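Local coordinates for hypothetical protein Cgl1923 (Corynebacterium glutamicum ATCC 13032, PDB 2P90) that is of unknown function but belongs to the PAC2 family and may have a role linked to proteasome assembly, at residues S15-A23 against V95-L105; T151-R162 against K192-H200. All coordinates share one frame; numbering follows the deposited sequence.

Both interactions reach the same mixed beta sheet but meet it differently. In interaction 1 the loop segment 15-23, which has no regular structure, lies over the hairpin formed by strands 92-97 and 103-108; one arginine holds a loop carbonyl and a few apolar side chains pack beside it. Interaction 2 joins strand 153-157, outermost within the chain, to strand 194-202 through regular antiparallel backbone pairing, with side-chain bonds at both ends, and buries more than twice the surface (865 against 369 Å²). Both are partly buried, but buried residues are more numerous in interaction 2. The centres of interactions 1 and 2 are about 23 Å apart, and the two do not touch.

Interaction 1: residues S15-A23 against V95-L105; sequences SPEVSGQTA and VVRDNDNKPFL
Arg97 extends from strand 92-97, its chain straight from CG to NE, and turns the end of its guanidinium toward the backbone carbonyl of Ser19. Both terminal nitrogens bind that one oxygen: Arg97 NH1 lies 2.9 Å from Ser19 O and Arg97 NH2 3.1 Å, the former bond being the straighter at 157°. The oxygen sits in the plane of the guanidinium, while the two donors approach it from the same face of the carbonyl plane, tilted out of it. A weak bond from Arg97 NH2 to Asn101 O ties the group back to its own turn. Pro103 CB lies over one face of the guanidinium, 3.8 Å above its plane and offset toward the rim, so the edge is bonded to two carbonyl oxygens while proline covers part of a face.

Beside this polar grip, Val18 places its two methyls over the hairpin. CG1, anti to the backbone N (chi1 177°), meets Leu105 CD1 at 3.8 Å, the two side chains crossing at about a right angle. Val18 and Val95 slide past each other in opposite directions, with Val18 CG1 3.9 Å from Val95 CG2; the other Val95 methyl, CG1, is approached by Pro16 CB. Ile58 of strand 54-61 touches both valines and extends this apolar patch.

Farther along, Thr22 and Pro103 reach toward each other, and Thr22 CG2 lies across the Lys102 chain, 3.9 Å from Lys102 CG. The irregular connection from strand 9-11 to strand 27-33 thus packs over a beta hairpin, strands 92-97 and 103-108 joined through a type I turn.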
loop_
_atom_site.group_PDB
_atom_site.type_symbol
_atom_site.label_atom_id
_atom_site.label_comp_id
_atom_site.label_asym_id
_atom_site.label_seq_id
_atom_site.Cartn_x
_atom_site.Cartn_y
_atom_site.Cartn_z
ATOM N N SER B 15 2.680 -5.994 -35.107
ATOM C CA SER B 15 3.243 -6.966 -34.189
ATOM C C SER B 15 4.628 -7.452 -34.667
ATOM O O SER B 15 4.859 -7.554 -35.870
ATOM C CB SER B 15 2.263 -8.116 -33.952
ATOM O OG SER B 15 2.813 -9.036 -33.028
ATOM N N PRO B 16 5.570 -7.708 -33.736
ATOM C CA PRO B 16 6.828 -8.301 -34.191
ATOM C C PRO B 16 6.671 -9.787 -34.530
ATOM O O PRO B 16 5.912 -10.510 -33.873
ATOM C CB PRO B 16 7.761 -8.133 -32.982
ATOM C CG PRO B 16 7.008 -7.203 -32.028
ATOM C CD PRO B 16 5.582 -7.472 -32.281
ATOM N N GLU B 17 7.395 -10.219 -35.557
ATOM C CA GLU B 17 7.344 -11.598 -36.023
ATOM C C GLU B 17 8.430 -12.326 -35.251
ATOM O O GLU B 17 9.617 -12.129 -35.524
ATOM C CB GLU B 17 7.507 -11.687 -37.573
ATOM C CG GLU B 17 7.404 -13.088 -38.200
ATOM C CD GLU B 17 5.995 -13.733 -38.084
ATOM O OE1 GLU B 17 5.016 -13.288 -38.766
ATOM O OE2 GLU B 17 5.868 -14.709 -37.301
ATOM N N VAL B 18 7.991 -13.157 -34.297
ATOM C CA VAL B 18 8.837 -13.821 -33.281
ATOM C C VAL B 18 9.446 -15.173 -33.713
ATOM O O VAL B 18 9.958 -15.916 -32.864
ATOM C CB VAL B 18 8.042 -14.066 -31.958
ATOM C CG1 VAL B 18 8.883 -14.823 -30.933
ATOM C CG2 VAL B 18 7.545 -12.756 -31.371
ATOM N N SER B 19 9.401 -15.505 -35.002
ATOM C CA SER B 19 10.012 -16.763 -35.454
ATOM C C SER B 19 11.566 -16.627 -35.462
ATOM O O SER B 19 12.093 -15.493 -35.524
ATOM C CB SER B 19 9.441 -17.210 -36.815
ATOM O OG SER B 19 9.970 -16.440 -37.886
ATOM N N GLY B 20 12.300 -17.749 -35.396
ATOM C CA GLY B 20 11.723 -19.098 -35.419
ATOM C C GLY B 20 12.146 -19.877 -36.671
ATOM O O GLY B 20 11.405 -19.960 -37.669
ATOM N N GLN B 21 13.371 -20.418 -36.613
ATOM C CA GLN B 21 13.852 -21.457 -37.537
ATOM C C GLN B 21 15.261 -21.977 -37.184
ATOM O O GLN B 21 15.998 -22.357 -38.094
ATOM C CB GLN B 21 13.771 -20.984 -39.010
ATOM C CG GLN B 21 14.979 -20.202 -39.567
ATOM C CD GLN B 21 15.369 -18.950 -38.758
ATOM O OE1 GLN B 21 14.529 -18.078 -38.461
ATOM N NE2 GLN B 21 16.664 -18.847 -38.425
ATOM N N THR B 22 15.669 -22.079 -35.910
ATOM C CA THR B 22 14.880 -22.142 -34.644
ATOM C C THR B 22 13.458 -22.726 -34.679
ATOM O O THR B 22 12.472 -22.006 -34.438
ATOM C CB THR B 22 14.996 -20.844 -33.737
ATOM O OG1 THR B 22 16.307 -20.260 -33.859
ATOM C CG2 THR B 22 14.732 -21.206 -32.264
ATOM N N ALA B 23 13.367 -24.027 -34.970
ATOM C CA ALA B 23 12.100 -24.769 -34.844
ATOM C C ALA B 23 11.732 -24.999 -33.359
ATOM O O ALA B 23 12.624 -25.200 -32.514
ATOM C CB ALA B 23 12.174 -26.101 -35.597
ATOM N N VAL B 95 10.232 -9.626 -27.384
ATOM C CA VAL B 95 11.018 -10.645 -28.087
ATOM C C VAL B 95 12.474 -10.181 -28.044
ATOM O O VAL B 95 12.787 -9.051 -28.425
ATOM C CB VAL B 95 10.519 -10.977 -29.547
ATOM C CG1 VAL B 95 10.328 -9.749 -30.412
ATOM C CG2 VAL B 95 11.477 -12.026 -30.227
ATOM N N VAL B 96 13.343 -11.033 -27.512
ATOM C CA VAL B 96 14.772 -10.706 -27.409
ATOM C C VAL B 96 15.584 -11.736 -28.228
ATOM O O VAL B 96 15.262 -12.919 -28.243
ATOM C CB VAL B 96 15.266 -10.643 -25.909
ATOM C CG1 VAL B 96 16.725 -10.107 -25.815
ATOM C CG2 VAL B 96 14.301 -9.799 -25.006
ATOM N N ARG B 97 16.635 -11.294 -28.903
ATOM C CA ARG B 97 17.473 -12.249 -29.634
ATOM C C ARG B 97 18.895 -12.339 -29.078
ATOM O O ARG B 97 19.570 -11.308 -28.900
ATOM C CB ARG B 97 17.439 -11.944 -31.145
ATOM C CG ARG B 97 16.106 -12.372 -31.760
ATOM C CD ARG B 97 15.838 -11.720 -33.087
ATOM N NE ARG B 97 14.434 -11.852 -33.501
ATOM C CZ ARG B 97 13.878 -12.945 -34.038
ATOM N NH1 ARG B 97 12.602 -12.921 -34.385
ATOM N NH2 ARG B 97 14.575 -14.062 -34.232
ATOM N N ASP B 98 19.326 -13.564 -28.774
ATOM C CA ASP B 98 20.690 -13.810 -28.272
ATOM C C ASP B 98 21.784 -13.549 -29.334
ATOM O O ASP B 98 21.484 -13.102 -30.454
ATOM C CB ASP B 98 20.825 -15.210 -27.661
ATOM C CG ASP B 98 20.818 -16.345 -28.711
ATOM O OD1 ASP B 98 20.866 -16.087 -29.955
ATOM O OD2 ASP B 98 20.766 -17.521 -28.266
ATOM N N ASN B 99 23.044 -13.823 -28.979
ATOM C CA ASN B 99 24.177 -13.549 -29.883
ATOM C C ASN B 99 24.063 -14.253 -31.270
ATOM O O ASN B 99 24.603 -13.777 -32.268
ATOM C CB ASN B 99 25.485 -13.905 -29.204
ATOM C CG ASN B 99 25.908 -12.885 -28.160
ATOM O OD1 ASN B 99 25.605 -11.690 -28.270
ATOM N ND2 ASN B 99 26.650 -13.354 -27.145
ATOM N N ASP B 100 23.331 -15.364 -31.316
ATOM C CA ASP B 100 23.041 -16.077 -32.571
ATOM C C ASP B 100 21.696 -15.706 -33.201
ATOM O O ASP B 100 21.205 -16.415 -34.080
ATOM C CB ASP B 100 23.086 -17.592 -32.318
ATOM C CG ASP B 100 24.459 -18.054 -31.846
ATOM O OD1 ASP B 100 25.461 -17.756 -32.551
ATOM O OD2 ASP B 100 24.540 -18.681 -30.766
ATOM N N ASN B 101 21.084 -14.617 -32.735
ATOM C CA ASN B 101 19.772 -14.190 -33.245
ATOM C C ASN B 101 18.649 -15.223 -32.951
ATOM O O ASN B 101 17.599 -15.226 -33.593
ATOM C CB ASN B 101 19.880 -13.851 -34.744
ATOM C CG ASN B 101 18.719 -13.018 -35.254
ATOM O OD1 ASN B 101 18.573 -11.836 -34.890
ATOM N ND2 ASN B 101 17.885 -13.622 -36.121
ATOM N N LYS B 102 18.882 -16.091 -31.966
ATOM C CA LYS B 102 17.849 -17.003 -31.491
ATOM C C LYS B 102 16.848 -16.276 -30.550
ATOM O O LYS B 102 17.271 -15.672 -29.535
ATOM C CB LYS B 102 18.488 -18.174 -30.756
ATOM C CG LYS B 102 17.501 -19.268 -30.372
ATOM C CD LYS B 102 18.162 -20.383 -29.582
ATOM C CE LYS B 102 17.084 -21.148 -28.817
ATOM N NZ LYS B 102 17.468 -22.548 -28.478
ATOM N N PRO B 103 15.534 -16.314 -30.889
ATOM C CA PRO B 103 14.545 -15.560 -30.104
ATOM C C PRO B 103 14.205 -16.178 -28.750
ATOM O O PRO B 103 14.111 -17.391 -28.615
ATOM C CB PRO B 103 13.291 -15.562 -31.006
ATOM C CG PRO B 103 13.434 -16.815 -31.870
ATOM C CD PRO B 103 14.917 -17.022 -32.037
ATOM N N PHE B 104 14.036 -15.321 -27.751
ATOM C CA PHE B 104 13.317 -15.703 -26.548
ATOM C C PHE B 104 12.428 -14.555 -26.075
ATOM O O PHE B 104 12.508 -13.407 -26.557
ATOM C CB PHE B 104 14.252 -16.178 -25.427
ATOM C CG PHE B 104 15.206 -15.125 -24.930
ATOM C CD1 PHE B 104 14.957 -14.459 -23.729
ATOM C CD2 PHE B 104 16.364 -14.813 -25.657
ATOM C CE1 PHE B 104 15.859 -13.502 -23.245
ATOM C CE2 PHE B 104 17.273 -13.862 -25.203
ATOM C CZ PHE B 104 17.022 -13.193 -23.991
ATOM N N LEU B 105 11.579 -14.884 -25.112
ATOM C CA LEU B 105 10.605 -13.944 -24.599
ATOM C C LEU B 105 10.939 -13.498 -23.176
ATOM O O LEU B 105 11.348 -14.286 -22.311
ATOM C CB LEU B 105 9.217 -14.569 -24.672
ATOM C CG LEU B 105 8.374 -14.195 -25.860
ATOM C CD1 LEU B 105 9.105 -14.154 -27.181
ATOM C CD2 LEU B 105 7.106 -15.081 -25.930
#

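Interaction 2: residues T151-R162 against K192-H200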
loop_
_atom_site.group_PDB
_atom_site.type_symbol
_atom_site.label_atom_id
_atom_site.label_comp_id
_atom_site.label_asym_id
_atom_site.label_seq_id
_atom_site.Cartn_x
_atom_site.Cartn_y
_atom_site.Cartn_z
ATOM N N THR B 151 28.104 -18.367 -6.175
ATOM C CA THR B 151 26.664 -18.082 -6.056
ATOM C C THR B 151 25.776 -19.259 -6.488
ATOM O O THR B 151 25.842 -19.744 -7.618
ATOM C CB THR B 151 26.264 -16.776 -6.791
ATOM O OG1 THR B 151 26.938 -15.668 -6.187
ATOM C CG2 THR B 151 24.771 -16.523 -6.682
ATOM N N VAL B 152 24.943 -19.706 -5.564
ATOM C CA VAL B 152 24.062 -20.824 -5.816
ATOM C C VAL B 152 22.670 -20.382 -6.324
ATOM O O VAL B 152 22.180 -19.294 -5.983
ATOM C CB VAL B 152 23.921 -21.660 -4.544
ATOM C CG1 VAL B 152 22.713 -22.592 -4.630
ATOM C CG2 VAL B 152 25.221 -22.430 -4.299
ATOM N N VAL B 153 22.076 -21.231 -7.160
ATOM C CA VAL B 153 20.714 -21.098 -7.631
ATOM C C VAL B 153 19.938 -22.386 -7.315
ATOM O O VAL B 153 20.375 -23.494 -7.635
ATOM C CB VAL B 153 20.674 -20.788 -9.155
ATOM C CG1 VAL B 153 19.279 -21.078 -9.763
ATOM C CG2 VAL B 153 21.014 -19.353 -9.394
ATOM N N THR B 154 18.789 -22.235 -6.671
ATOM C CA THR B 154 17.897 -23.376 -6.458
ATOM C C THR B 154 16.672 -23.265 -7.374
ATOM O O THR B 154 16.340 -22.179 -7.832
ATOM C CB THR B 154 17.495 -23.533 -4.982
ATOM O OG1 THR B 154 16.994 -22.304 -4.504
ATOM C CG2 THR B 154 18.693 -23.909 -4.133
ATOM N N ALA B 155 16.023 -24.385 -7.662
ATOM C CA ALA B 155 14.907 -24.400 -8.597
ATOM C C ALA B 155 13.690 -25.135 -8.044
ATOM O O ALA B 155 13.831 -26.052 -7.194
ATOM C CB ALA B 155 15.324 -24.961 -9.971
ATOM N N HIS B 156 12.504 -24.666 -8.468
ATOM C CA HIS B 156 11.243 -25.359 -8.249
ATOM C C HIS B 156 10.400 -25.297 -9.509
ATOM O O HIS B 156 10.612 -24.444 -10.367
ATOM C CB HIS B 156 10.490 -24.838 -7.018
ATOM C CG HIS B 156 10.148 -23.377 -7.072
ATOM N ND1 HIS B 156 9.125 -22.875 -7.852
ATOM C CD2 HIS B 156 10.681 -22.316 -6.417
ATOM C CE1 HIS B 156 9.065 -21.562 -7.693
ATOM N NE2 HIS B 156 10.007 -21.200 -6.838
ATOM N N GLY B 157 9.446 -26.205 -9.627
ATOM C CA GLY B 157 8.656 -26.311 -10.838
ATOM C C GLY B 157 8.686 -27.724 -11.427
ATOM O O GLY B 157 9.020 -28.691 -10.730
ATOM N N ASN B 158 8.328 -27.827 -12.710
ATOM C CA ASN B 158 8.169 -29.105 -13.387
ATOM C C ASN B 158 9.085 -29.230 -14.620
ATOM O O ASN B 158 8.965 -30.183 -15.388
ATOM C CB ASN B 158 6.685 -29.343 -13.750
ATOM C CG ASN B 158 6.156 -28.355 -14.801
ATOM O OD1 ASN B 158 6.934 -27.688 -15.506
ATOM N ND2 ASN B 158 4.827 -28.266 -14.917
ATOM N N SER B 159 9.993 -28.266 -14.792
ATOM C CA SER B 159 10.969 -28.265 -15.877
ATOM C C SER B 159 12.366 -27.912 -15.322
ATOM O O SER B 159 13.244 -27.402 -16.031
ATOM C CB SER B 159 10.545 -27.291 -16.975
ATOM O OG SER B 159 10.315 -25.969 -16.464
ATOM N N THR B 160 12.539 -28.196 -14.037
ATOM C CA THR B 160 13.755 -27.922 -13.295
ATOM C C THR B 160 14.934 -28.790 -13.786
ATOM O O THR B 160 16.104 -28.409 -13.655
ATOM C CB THR B 160 13.505 -28.153 -11.785
ATOM O OG1 THR B 160 14.741 -28.053 -11.075
ATOM C CG2 THR B 160 12.915 -29.556 -11.517
ATOM N N ASP B 161 14.602 -29.952 -14.349
ATOM C CA ASP B 161 15.550 -30.905 -14.926
ATOM C C ASP B 161 16.498 -30.248 -15.916
ATOM O O ASP B 161 17.631 -30.664 -16.038
ATOM C CB ASP B 161 14.768 -32.034 -15.615
ATOM C CG ASP B 161 13.387 -31.562 -16.126
ATOM O OD1 ASP B 161 12.377 -31.676 -15.372
ATOM O OD2 ASP B 161 13.315 -31.043 -17.270
ATOM N N ARG B 162 16.038 -29.205 -16.600
ATOM C CA ARG B 162 16.834 -28.517 -17.620
ATOM C C ARG B 162 17.948 -27.648 -17.042
ATOM O O ARG B 162 18.731 -27.067 -17.794
ATOM C CB ARG B 162 15.935 -27.656 -18.512
ATOM C CG ARG B 162 14.619 -28.302 -18.849
ATOM C CD ARG B 162 13.806 -27.405 -19.724
ATOM N NE ARG B 162 12.563 -28.054 -20.112
ATOM C CZ ARG B 162 11.837 -27.678 -21.149
ATOM N NH1 ARG B 162 12.237 -26.660 -21.900
ATOM N NH2 ARG B 162 10.712 -28.313 -21.441
ATOM N N LYS B 192 1.247 -26.950 -17.917
ATOM C CA LYS B 192 2.360 -26.319 -18.645
ATOM C C LYS B 192 3.728 -26.488 -18.005
ATOM O O LYS B 192 3.833 -26.729 -16.801
ATOM C CB LYS B 192 2.124 -24.806 -18.764
ATOM C CG LYS B 192 1.584 -24.344 -20.080
ATOM C CD LYS B 192 0.092 -24.507 -20.112
ATOM C CE LYS B 192 -0.536 -23.182 -20.412
ATOM N NZ LYS B 192 -2.011 -23.345 -20.317
ATOM N N ASN B 193 4.777 -26.307 -18.815
ATOM C CA ASN B 193 6.156 -26.297 -18.324
ATOM C C ASN B 193 6.493 -24.971 -17.615
ATOM O O ASN B 193 6.449 -23.904 -18.249
ATOM C CB ASN B 193 7.148 -26.547 -19.481
ATOM C CG ASN B 193 7.063 -27.974 -20.053
ATOM O OD1 ASN B 193 6.752 -28.945 -19.334
ATOM N ND2 ASN B 193 7.349 -28.102 -21.351
ATOM N N VAL B 194 6.843 -25.046 -16.328
ATOM C CA VAL B 194 7.222 -23.848 -15.563
ATOM C C VAL B 194 8.203 -24.110 -14.400
ATOM O O VAL B 194 8.040 -25.063 -13.643
ATOM C CB VAL B 194 5.948 -23.046 -15.043
ATOM C CG1 VAL B 194 5.076 -23.907 -14.103
ATOM C CG2 VAL B 194 6.363 -21.759 -14.353
ATOM N N SER B 195 9.204 -23.238 -14.267
ATOM C CA SER B 195 10.157 -23.269 -13.150
ATOM C C SER B 195 10.432 -21.865 -12.607
ATOM O O SER B 195 10.262 -20.837 -13.320
ATOM C CB SER B 195 11.484 -23.934 -13.568
ATOM O OG SER B 195 11.247 -25.288 -13.943
ATOM N N GLY B 196 10.828 -21.839 -11.335
ATOM C CA GLY B 196 11.276 -20.635 -10.659
ATOM C C GLY B 196 12.697 -20.837 -10.187
ATOM O O GLY B 196 12.996 -21.812 -9.488
ATOM N N TYR B 197 13.588 -19.931 -10.607
ATOM C CA TYR B 197 14.999 -19.939 -10.188
ATOM C C TYR B 197 15.280 -18.853 -9.158
ATOM O O TYR B 197 15.086 -17.665 -9.389
ATOM C CB TYR B 197 15.971 -19.770 -11.360
ATOM C CG TYR B 197 15.909 -20.793 -12.482
ATOM C CD1 TYR B 197 15.226 -22.018 -12.344
ATOM C CD2 TYR B 197 16.580 -20.547 -13.680
ATOM C CE1 TYR B 197 15.200 -22.969 -13.398
ATOM C CE2 TYR B 197 16.574 -21.487 -14.738
ATOM C CZ TYR B 197 15.877 -22.682 -14.582
ATOM O OH TYR B 197 15.855 -23.552 -15.635
ATOM N N THR B 198 15.776 -19.271 -8.016
ATOM C CA THR B 198 16.210 -18.351 -7.008
ATOM C C THR B 198 17.740 -18.400 -6.861
ATOM O O THR B 198 18.334 -19.459 -6.650
ATOM C CB THR B 198 15.545 -18.725 -5.662
ATOM O OG1 THR B 198 14.140 -18.896 -5.878
ATOM C CG2 THR B 198 15.801 -17.666 -4.600
ATOM N N VAL B 199 18.363 -17.241 -6.942
ATOM C CA VAL B 199 19.782 -17.121 -6.697
ATOM C C VAL B 199 19.917 -16.701 -5.225
ATOM O O VAL B 199 19.067 -15.955 -4.714
ATOM C CB VAL B 199 20.410 -16.103 -7.707
ATOM C CG1 VAL B 199 19.882 -14.672 -7.471
ATOM C CG2 VAL B 199 21.923 -16.128 -7.671
ATOM N N HIS B 200 20.952 -17.197 -4.547
ATOM C CA HIS B 200 21.151 -16.954 -3.121
ATOM C C HIS B 200 22.193 -15.889 -2.941
ATOM O O HIS B 200 23.296 -16.033 -3.457
ATOM C CB HIS B 200 21.626 -18.227 -2.425
ATOM C CG HIS B 200 20.606 -19.320 -2.430
ATOM N ND1 HIS B 200 20.514 -20.259 -1.425
ATOM C CD2 HIS B 200 19.610 -19.602 -3.301
ATOM C CE1 HIS B 200 19.526 -21.092 -1.694
ATOM N NE2 HIS B 200 18.951 -20.704 -2.821
HETATM O O HOH W 1 25.729 -15.390 -3.623
HETATM O O HOH W 2 25.087 -18.631 -2.908
HETATM O O HOH W 3 13.526 -24.678 -16.763
#
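An antiparallel strand pair at one side of the main sheet forms this contact, strand 153-157 running against strand 194-200 at 158°. Thr154 with Thr198 and His156 with Gly196 are hydrogen-bonded pairs; Val153 with Val199 and Ala155 with Tyr197 are non-hydrogen-bonded pairs that send their side chains to the other face. Thr154 N to Thr198 O, at 2.8 Å, is representative of the backbone bonds.

On the face carrying Thr154 and His156, Thr154 OG1 is hydrogen-bonded to His200 NE2 at 3.0 Å, meeting the ring at its edge and in its plane; either atom could be the donor. A chi1 of 52° sets this hydroxyl between the threonine's own backbone N and carbonyl carbon, while Val152 CG1 lies over a face of the same imidazole. The His156 ring folds over Gly196, whose CA stands 4.1 Å from the ring centroid in a CH-pi contact; there is no side chain at Gly196 to obstruct it. Across the sheet, the Tyr197 ring is approached obliquely by Val153 CG1 and Ala155 CB, the latter 3.8 Å from Tyr197 CD1. Tyr197 OH binds Ser224 and, through a water, Ser159 O.

Beyond Gly157, Asn158 N bonds to Val194 O, and the side-chain amide adds two more bonds: OD1 accepts from Val194 N at 2.8 Å, and ND2 gives a nearly straight bond (174°) to Lys192 O, which lies in the amide plane. Ser159 OG and Ser195 OG are hydrogen-bonded at 2.8 Å, and Asn134 also binds the Ser159 hydroxyl. The second subunit bonds to Ala155 O through its Asn81 and to the Gly157 backbone, at the antiparallel pairing of the outermost strand of this chain's mixed beta sheet.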